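Local coordinates for protein PlzA (Borrelia burgdorferi, PDB 7MIE) that binds the second messenger c-di-GMP through a PilZ-type domain and probably acts as a receptor that passes on this signal, at residues Ser27-Ile30 with Arg31-Gly34; Lys43-Thr46 with Glu47-Ser50; Met60-Gly63 with Ser64-Ala67. All coordinates share one frame; numbering follows the deposited sequence. Where two conformers were deposited one is given.

Contact 1 (Ser27-Ile30 with Arg31-Gly34); sequences SRKI and RDYG
Ser27 and Arg31 make the first of four successive alpha-helical i to i+4 hydrogen bonds that tie 27-30 to 31-34 within helix 26-36, Arg31 N donating to Ser27 O at 2.9 Å. That carbonyl also lies beside the side chain of Arg31, with CG 3.3 Å from Ser27 O. The hydroxyl on the short side chain of Ser27 bonds instead to Glu149 of helix 149-164, a polar link to the helix packed against this one.

Arg28 accepts from Asp32 N through its carbonyl, and its side chain answers Asp32 by way of a water. Extended from CG to NE, with CG anti to the backbone N (chi1 172°), the arginine sends NE out to donate to this water at 3.1 Å. The water in turn donates to Asp32 OD1 at 2.6 Å. Arginine and aspartate are thus joined through a bridge on the exposed side of the helix, without direct contact of their charges. The aliphatic CG of Arg28 also lies 3.6 Å from Arg31 NH2.

Lys29 bends at chi2 and chi4, folding its long chain back over the ring of Tyr33 four residues on. In this cation-pi pair Lys29 NZ stands 3.5 Å from the centroid of the Tyr33 ring and only 4° off the ring normal. The flat aromatic is buried against Ile153 and Met76 and anchored by its hydroxyl to Asp160, and so offers a firm surface to the charge.

Ile30 packs its branched apolar side chain on Ala152 and Met76, while its carbonyl accepts the last of the four bonds, Gly34 N to Ile30 O at 2.9 Å.

Contact 2 (Lys43-Thr46 with Glu47-Ser50); sequences KMST and EINS
Asn49 N donates to Ser45 O at 2.9 Å in an almost straight bond (171° at the hydrogen), and Ser50 N donates to Thr46 O at 3.0 Å, so that the chain leaves its extended course at Lys43-Met44 and winds into helix 46-52.

Ser45 takes the N-cap position of this helix, but its hydroxyl is held by Glu171. Its OG lies between the backbone N and the carbonyl carbon (chi1 78°), 3.5 Å from Ile48 CG1, and bonds to Glu171 OE2. The other oxygen of the same carboxylate, OE1, accepts from Glu47 N. One acid therefore grips both the cap side chain and an amide of the first turn, where the partial positive charge of the helix start would be expected to suit a carboxylate.

Asn49 meets both Ser45 O and Met44. Its ND2 donates to Leu54 O and Asn56 OD1, which fixes the rotation of the amide and turns OD1 back to within 2.9 Å of Ser45 O. These two acceptors make a close, probably mildly unfavourable pair, which the two bonds of ND2 may offset. Met44, bent at chi2 and chi3, crosses the asparagine at about a right angle and lays its terminal methyl against the carboxamide, CE 3.3 Å from Asn49 ND2. The unbranched, flexible methionine chain can curl to bring its methyl here. The same methyl reaches Ile48, CE standing 4.2 Å from Ile48 CG2, while Met44 also packs on Ile71 and Ile74 of strand 65-74.

Contact 3 (Met60-Gly63 with Ser64-Ala67); sequences MRIG and SYTA
Tyr65 faces Ile62 in a hydrogen-bonded antiparallel pair, their side chains lying side by side and pointing the same way. The tyrosine ring receives Ile62 CD1 obliquely, with CD1 3.9 Å from Tyr65 CD2. With chi1 at 175° the ring points away from the backbone N and comes to lie beside Ile62; further on Tyr65 touches Thr87, while Ile62 is buried on Ala91 and Leu92 of helix 88-94. Between the two backbones, Ile62 N donates to Tyr65 O at 2.9 Å. The return bond from Tyr65 N to Ile62 O is longer, 3.1 Å, and comes from well above the carbonyl plane because the chain is turning there.

Two residues back from this pair, Met60 is matched with Ala67. Its N donates to Ala67 O at 2.8 Å, nearly straight, and Ala67 N donates back to Met60 O. The methionine chain bends at chi2 and chi3 and rests, like the small alanine, on Val88; a flexible apolar residue suits this buried place against helix 88-94.

Strands 57-62 and 65-74 form a beta hairpin closed by a two-residue type II' turn. Gly63 takes its first corner with phi 64° and psi -124°, a conformation in which a CB would collide with Ser64 N; Ser64, small and polar, occupies the exposed second corner.

On the opposite face of the sheet, Arg61 runs alongside Thr66. A weak bond joins Arg61 NE to Thr66 OG1 at 3.2 Å, and both side chains find their stronger partner in Glu59, which salt-bridges Arg61 NH2 and hydrogen-bonds Thr66 OG1.

In the fold
Contacts 1, 2 and 3 follow one another along the chain, all within the PilZN3 domain, but none touches another. The centres of contact 1 and contact 2 lie about 22 Å apart. Contact 3 is centred about 25 Å from contact 2 and about 30 Å from contact 1. Contact 1 belongs to helix 26-36, which rests on helix 149-164. Contact 2 starts helix 46-52, just before strand 57-62, and contact 3 is the hairpin of strands 57-62 and 65-74. Contacts 2 and 3 share a sheet, since strand 42-43, ending at Lys43, also pairs with strand 65-74. Contact 2 alone comes near bound c-di-GMP, the Glu47 side chain approaching it to about 7 Å.

Contact 1 (Ser27-Ile30 with Arg31-Gly34)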
ATOM      1  N   SER A  27      -9.442  16.654  18.173  1.00 39.72           N
ATOM      2  CA  SER A  27      -9.076  17.560  17.096  1.00 40.52           C
ATOM      3  C   SER A  27      -7.627  18.015  17.247  1.00 36.49           C
ATOM      4  O   SER A  27      -6.891  18.089  16.256  1.00 36.18           O
ATOM      5  CB  SER A  27     -10.023  18.740  17.049  1.00 45.47           C
ATOM      6  OG  SER A  27     -11.367  18.267  16.912  1.00 48.88           O
ATOM      7  N   ARG A  28      -7.251  18.301  18.495  1.00 34.66           N
ATOM      8  CA  ARG A  28      -5.926  18.825  18.763  1.00 34.87           C
ATOM      9  C   ARG A  28      -4.887  17.744  18.514  1.00 31.79           C
ATOM     10  O   ARG A  28      -3.868  18.026  17.901  1.00 29.89           O
ATOM     11  CB  ARG A  28      -5.766  19.338  20.194  1.00 37.49           C
ATOM     12  CG  ARG A  28      -4.326  19.693  20.523  1.00 37.33           C
ATOM     13  CD  ARG A  28      -4.364  20.267  21.924  1.00 38.58           C
ATOM     14  NE  ARG A  28      -3.103  20.905  22.226  1.00 40.73           N
ATOM     15  CZ  ARG A  28      -2.935  21.755  23.235  1.00 43.35           C
ATOM     16  NH1 ARG A  28      -3.964  22.079  24.005  1.00 44.04           N
ATOM     17  NH2 ARG A  28      -1.748  22.289  23.456  1.00 39.99           N
ATOM     18  N   LYS A  29      -5.153  16.529  19.013  1.00 30.41           N
ATOM     19  CA  LYS A  29      -4.261  15.410  18.775  1.00 28.57           C
ATOM     20  C   LYS A  29      -4.123  15.149  17.285  1.00 25.73           C
ATOM     21  O   LYS A  29      -3.019  14.874  16.824  1.00 25.81           O
ATOM     22  CB  LYS A  29      -4.761  14.149  19.488  1.00 33.19           C
ATOM     23  CG  LYS A  29      -3.758  12.997  19.498  1.00 37.45           C
ATOM     24  CD  LYS A  29      -2.598  13.212  20.452  1.00 43.16           C
ATOM     25  CE  LYS A  29      -1.316  12.549  19.994  1.00 45.70           C
ATOM     26  NZ  LYS A  29      -0.723  13.271  18.834  1.00 48.51           N
ATOM     27  N   ILE A  30      -5.228  15.260  16.529  1.00 25.58           N
ATOM     28  CA  ILE A  30      -5.155  15.017  15.088  1.00 25.73           C
ATOM     29  C   ILE A  30      -4.326  16.092  14.382  1.00 24.42           C
ATOM     30  O   ILE A  30      -3.554  15.758  13.490  1.00 26.15           O
ATOM     31  CB  ILE A  30      -6.573  14.890  14.468  1.00 26.03           C
ATOM     32  CG1 ILE A  30      -7.191  13.569  14.928  1.00 28.30           C
ATOM     33  CG2 ILE A  30      -6.591  15.086  12.957  1.00 27.58           C
ATOM     34  CD1 ILE A  30      -8.720  13.539  14.886  1.00 28.21           C
ATOM     35  N   ARG A  31      -4.417  17.353  14.834  1.00 26.32           N
ATOM     36  CA  ARG A  31      -3.592  18.441  14.305  1.00 28.48           C
ATOM     37  C   ARG A  31      -2.109  18.188  14.601  1.00 27.35           C
ATOM     38  O   ARG A  31      -1.267  18.393  13.724  1.00 27.25           O
ATOM     39  CB  ARG A  31      -4.027  19.799  14.884  1.00 32.30           C
ATOM     40  CG  ARG A  31      -5.365  20.292  14.340  1.00 40.86           C
ATOM     41  CD  ARG A  31      -5.885  21.637  14.861  1.00 45.72           C
ATOM     42  NE  ARG A  31      -5.997  21.831  16.310  1.00 49.79           N
ATOM     43  CZ  ARG A  31      -5.023  22.343  17.061  1.00 50.74           C
ATOM     44  NH1 ARG A  31      -3.894  22.701  16.486  1.00 52.97           N
ATOM     45  NH2 ARG A  31      -5.171  22.506  18.365  1.00 57.02           N
ATOM     46  N   ASP A  32      -1.795  17.725  15.825  1.00 25.14           N
ATOM     47  CA  ASP A  32      -0.405  17.395  16.171  1.00 25.82           C
ATOM     48  C   ASP A  32       0.137  16.279  15.274  1.00 23.94           C
ATOM     49  O   ASP A  32       1.244  16.346  14.753  1.00 25.29           O
ATOM     50  CB  ASP A  32      -0.258  16.893  17.611  1.00 28.72           C
ATOM     51  CG  ASP A  32      -0.664  17.894  18.698  1.00 32.55           C
ATOM     52  OD1 ASP A  32      -0.755  19.104  18.397  1.00 33.11           O
ATOM     53  OD2 ASP A  32      -0.938  17.431  19.832  1.00 36.26           O
ATOM     54  N   TYR A  33      -0.667  15.220  15.044  1.00 22.98           N
ATOM     55  CA  TYR A  33      -0.227  14.137  14.185  1.00 23.22           C
ATOM     56  C   TYR A  33      -0.039  14.591  12.734  1.00 23.07           C
ATOM     57  O   TYR A  33       0.903  14.158  12.087  1.00 22.92           O
ATOM     58  CB  TYR A  33      -1.320  13.065  14.145  1.00 23.20           C
ATOM     59  CG  TYR A  33      -1.261  12.030  15.237  1.00 23.60           C
ATOM     60  CD1 TYR A  33      -0.082  11.351  15.495  1.00 24.41           C
ATOM     61  CD2 TYR A  33      -2.414  11.657  15.914  1.00 23.73           C
ATOM     62  CE1 TYR A  33      -0.047  10.359  16.468  1.00 25.32           C
ATOM     63  CE2 TYR A  33      -2.398  10.632  16.855  1.00 26.64           C
ATOM     64  CZ  TYR A  33      -1.207   9.972  17.117  1.00 26.24           C
ATOM     65  OH  TYR A  33      -1.135   8.998  18.083  1.00 27.78           O
ATOM     66  N   GLY A  34      -0.918  15.476  12.239  1.00 24.11           N
ATOM     67  CA  GLY A  34      -0.824  16.109  10.924  1.00 25.05           C
ATOM     68  C   GLY A  34       0.517  16.798  10.700  1.00 27.33           C
ATOM     69  O   GLY A  34       1.170  16.625   9.655  1.00 27.40           O
TER
HETATM   70  O   HOH W   1      -0.675  20.809  20.371  1.00 36.55           O

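Contact 2 (Lys43-Thr46 with Glu47-Ser50)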
ATOM      1  N   LYS A  43       0.491   2.201   3.936  1.00 19.31           N
ATOM      2  CA  LYS A  43      -0.002   1.391   2.813  1.00 19.57           C
ATOM      3  C   LYS A  43      -1.119   0.464   3.274  1.00 21.16           C
ATOM      4  O   LYS A  43      -1.081  -0.076   4.375  1.00 21.57           O
ATOM      5  CB  LYS A  43       1.116   0.645   2.071  1.00 20.25           C
ATOM      6  CG  LYS A  43       2.078   1.592   1.368  1.00 23.04           C
ATOM      7  CD  LYS A  43       3.191   0.970   0.556  1.00 23.97           C
ATOM      8  CE  LYS A  43       4.175   0.168   1.373  1.00 25.91           C
ATOM      9  NZ  LYS A  43       5.005   1.009   2.304  1.00 26.43           N
ATOM     10  N   MET A  44      -2.125   0.237   2.394  1.00 20.55           N
ATOM     11  CA  MET A  44      -3.290  -0.537   2.804  1.00 21.37           C
ATOM     12  C   MET A  44      -3.045  -2.044   2.692  1.00 22.08           C
ATOM     13  O   MET A  44      -2.339  -2.526   1.803  1.00 23.74           O
ATOM     14  CB  MET A  44      -4.529  -0.147   1.984  1.00 22.65           C
ATOM     15  CG  MET A  44      -4.747   1.336   1.971  1.00 25.65           C
ATOM     16  SD  MET A  44      -4.962   2.091   3.644  1.00 31.38           S
ATOM     17  CE  MET A  44      -6.577   1.436   3.930  1.00 26.30           C
ATOM     18  N   SER A  45      -3.629  -2.790   3.641  1.00 20.61           N
ATOM     19  CA  SER A  45      -3.675  -4.252   3.639  1.00 22.24           C
ATOM     20  C   SER A  45      -4.960  -4.659   4.355  1.00 23.48           C
ATOM     21  O   SER A  45      -5.617  -3.813   4.978  1.00 24.67           O
ATOM     22  CB  SER A  45      -2.457  -4.837   4.332  1.00 23.60           C
ATOM     23  OG  SER A  45      -2.629  -4.729   5.756  1.00 27.03           O
ATOM     24  N   THR A  46      -5.323  -5.945   4.251  1.00 23.85           N
ATOM     25  CA  THR A  46      -6.547  -6.463   4.842  1.00 24.99           C
ATOM     26  C   THR A  46      -6.670  -6.062   6.318  1.00 24.30           C
ATOM     27  O   THR A  46      -7.734  -5.583   6.750  1.00 23.85           O
ATOM     28  CB  THR A  46      -6.625  -7.975   4.621  1.00 27.34           C
ATOM     29  OG1 THR A  46      -6.590  -8.136   3.200  1.00 29.86           O
ATOM     30  CG2 THR A  46      -7.940  -8.570   5.123  1.00 28.90           C
ATOM     31  N   GLU A  47      -5.602  -6.289   7.097  1.00 25.24           N
ATOM     32  CA  GLU A  47      -5.634  -5.983   8.516  1.00 26.11           C
ATOM     33  C   GLU A  47      -5.767  -4.480   8.790  1.00 25.43           C
ATOM     34  O   GLU A  47      -6.430  -4.117   9.764  1.00 25.03           O
ATOM     35  CB  GLU A  47      -4.409  -6.534   9.257  1.00 30.80           C
ATOM     36  CG  GLU A  47      -4.405  -8.060   9.332  1.00 34.59           C
ATOM     37  CD  GLU A  47      -3.410  -8.555  10.366  1.00 42.45           C
ATOM     38  OE1 GLU A  47      -3.732  -9.534  11.052  1.00 50.98           O
ATOM     39  OE2 GLU A  47      -2.309  -7.941  10.486  1.00 49.62           O
ATOM     40  N   ILE A  48      -5.170  -3.624   7.950  1.00 23.27           N
ATOM     41  CA  ILE A  48      -5.316  -2.185   8.134  1.00 24.03           C
ATOM     42  C   ILE A  48      -6.771  -1.779   7.870  1.00 23.08           C
ATOM     43  O   ILE A  48      -7.361  -1.031   8.636  1.00 23.33           O
ATOM     44  CB  ILE A  48      -4.350  -1.390   7.222  1.00 25.37           C
ATOM     45  CG1 ILE A  48      -2.902  -1.745   7.559  1.00 30.57           C
ATOM     46  CG2 ILE A  48      -4.595   0.115   7.335  1.00 24.85           C
ATOM     47  CD1 ILE A  48      -2.532  -1.412   8.964  1.00 30.42           C
ATOM     48  N   ASN A  49      -7.348  -2.280   6.774  1.00 23.32           N
ATOM     49  CA  ASN A  49      -8.732  -1.952   6.459  1.00 24.19           C
ATOM     50  C   ASN A  49      -9.663  -2.399   7.583  1.00 22.29           C
ATOM     51  O   ASN A  49     -10.588  -1.675   7.911  1.00 20.48           O
ATOM     52  CB  ASN A  49      -9.186  -2.532   5.117  1.00 26.35           C
ATOM     53  CG  ASN A  49      -8.542  -1.744   3.980  1.00 29.05           C
ATOM     54  OD1 ASN A  49      -7.433  -2.055   3.554  1.00 35.32           O
ATOM     55  ND2 ASN A  49      -9.150  -0.648   3.558  1.00 28.07           N
ATOM     56  N   SER A  50      -9.399  -3.572   8.152  1.00 23.74           N
ATOM     57  CA  SER A  50     -10.181  -4.111   9.264  0.50 22.80           C
ATOM     58  C   SER A  50     -10.097  -3.198  10.482  1.00 22.70           C
ATOM     59  O   SER A  50     -11.113  -2.845  11.097  1.00 22.60           O
ATOM     60  CB  SER A  50      -9.680  -5.477   9.630  0.50 24.67           C
ATOM     61  OG  SER A  50     -10.187  -6.403   8.712  0.50 25.67           O
TER

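Contact 3 (Met60-Gly63 with Ser64-Ala67)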
ATOM      1  N   MET A  60     -15.192   8.291  -6.467  1.00 23.19           N
ATOM      2  CA  MET A  60     -14.879   9.692  -6.664  1.00 24.15           C
ATOM      3  C   MET A  60     -15.956  10.327  -7.549  1.00 25.54           C
ATOM      4  O   MET A  60     -16.315   9.718  -8.549  1.00 25.65           O
ATOM      5  CB  MET A  60     -13.543   9.794  -7.400  1.00 27.80           C
ATOM      6  CG  MET A  60     -13.387  11.073  -8.211  1.00 31.73           C
ATOM      7  SD  MET A  60     -12.733  12.367  -7.163  1.00 39.94           S
ATOM      8  CE  MET A  60     -11.112  11.610  -6.939  1.00 30.80           C
ATOM      9  N   ARG A  61     -16.446  11.513  -7.158  1.00 23.45           N
ATOM     10  CA  ARG A  61     -17.396  12.267  -7.960  1.00 26.31           C
ATOM     11  C   ARG A  61     -16.779  13.589  -8.381  1.00 28.06           C
ATOM     12  O   ARG A  61     -16.182  14.313  -7.568  1.00 27.85           O
ATOM     13  CB  ARG A  61     -18.576  12.694  -7.089  1.00 28.95           C
ATOM     14  CG  ARG A  61     -19.701  11.695  -7.048  1.00 34.78           C
ATOM     15  CD  ARG A  61     -20.553  11.817  -8.312  1.00 35.19           C
ATOM     16  NE  ARG A  61     -21.094  10.615  -7.780  1.00 35.11           N
ATOM     17  CZ  ARG A  61     -22.227  10.521  -7.100  1.00 37.21           C
ATOM     18  NH1 ARG A  61     -23.009  11.582  -6.963  1.00 36.34           N
ATOM     19  NH2 ARG A  61     -22.588   9.345  -6.623  1.00 38.03           N
ATOM     20  N   ILE A  62     -16.952  13.902  -9.675  1.00 27.20           N
ATOM     21  CA  ILE A  62     -16.452  15.148 -10.246  1.00 27.46           C
ATOM     22  C   ILE A  62     -17.607  15.728 -11.043  1.00 29.04           C
ATOM     23  O   ILE A  62     -17.830  15.332 -12.188  1.00 28.87           O
ATOM     24  CB  ILE A  62     -15.207  14.907 -11.115  1.00 27.33           C
ATOM     25  CG1 ILE A  62     -14.098  14.167 -10.336  1.00 26.77           C
ATOM     26  CG2 ILE A  62     -14.678  16.252 -11.656  1.00 28.71           C
ATOM     27  CD1 ILE A  62     -13.192  13.344 -11.213  1.00 28.72           C
ATOM     28  N   GLY A  63     -18.385  16.600 -10.394  1.00 29.87           N
ATOM     29  CA  GLY A  63     -19.693  16.950 -10.925  1.00 32.16           C
ATOM     30  C   GLY A  63     -20.600  15.720 -10.927  1.00 30.81           C
ATOM     31  O   GLY A  63     -20.793  15.078  -9.889  1.00 33.01           O
ATOM     32  N   SER A  64     -21.137  15.381 -12.106  1.00 29.92           N
ATOM     33  CA  SER A  64     -21.985  14.197 -12.164  1.00 30.11           C
ATOM     34  C   SER A  64     -21.167  12.998 -12.660  1.00 28.19           C
ATOM     35  O   SER A  64     -21.654  11.871 -12.616  1.00 28.46           O
ATOM     36  CB  SER A  64     -23.215  14.440 -13.014  1.00 30.81           C
ATOM     37  OG  SER A  64     -22.802  14.597 -14.349  1.00 35.24           O
ATOM     38  N   TYR A  65     -19.896  13.229 -13.018  1.00 27.14           N
ATOM     39  CA  TYR A  65     -19.018  12.134 -13.389  1.00 24.59           C
ATOM     40  C   TYR A  65     -18.674  11.311 -12.150  1.00 24.87           C
ATOM     41  O   TYR A  65     -18.429  11.872 -11.085  1.00 25.31           O
ATOM     42  CB  TYR A  65     -17.731  12.696 -13.986  1.00 26.75           C
ATOM     43  CG  TYR A  65     -16.681  11.666 -14.299  1.00 27.38           C
ATOM     44  CD1 TYR A  65     -16.747  10.924 -15.459  1.00 31.30           C
ATOM     45  CD2 TYR A  65     -15.679  11.351 -13.381  1.00 29.30           C
ATOM     46  CE1 TYR A  65     -15.793   9.956 -15.761  1.00 34.13           C
ATOM     47  CE2 TYR A  65     -14.709  10.409 -13.678  1.00 30.59           C
ATOM     48  CZ  TYR A  65     -14.771   9.699 -14.860  1.00 32.45           C
ATOM     49  OH  TYR A  65     -13.838   8.741 -15.164  1.00 34.49           O
ATOM     50  N   THR A  66     -18.662   9.980 -12.296  1.00 24.45           N
ATOM     51  CA  THR A  66     -18.345   9.142 -11.142  1.00 24.26           C
ATOM     52  C   THR A  66     -17.411   7.994 -11.540  1.00 24.15           C
ATOM     53  O   THR A  66     -17.499   7.470 -12.665  1.00 24.32           O
ATOM     54  CB  THR A  66     -19.656   8.695 -10.494  1.00 27.85           C
ATOM     55  OG1 THR A  66     -19.317   8.304  -9.165  1.00 36.35           O
ATOM     56  CG2 THR A  66     -20.386   7.632 -11.295  1.00 28.92           C
ATOM     57  N   ALA A  67     -16.509   7.581 -10.608  1.00 23.31           N
ATOM     58  CA  ALA A  67     -15.640   6.450 -10.887  1.00 23.52           C
ATOM     59  C   ALA A  67     -15.219   5.813  -9.565  1.00 23.73           C
ATOM     60  O   ALA A  67     -15.057   6.528  -8.579  1.00 24.53           O
ATOM     61  CB  ALA A  67     -14.378   6.867 -11.638  1.00 24.04           C
TER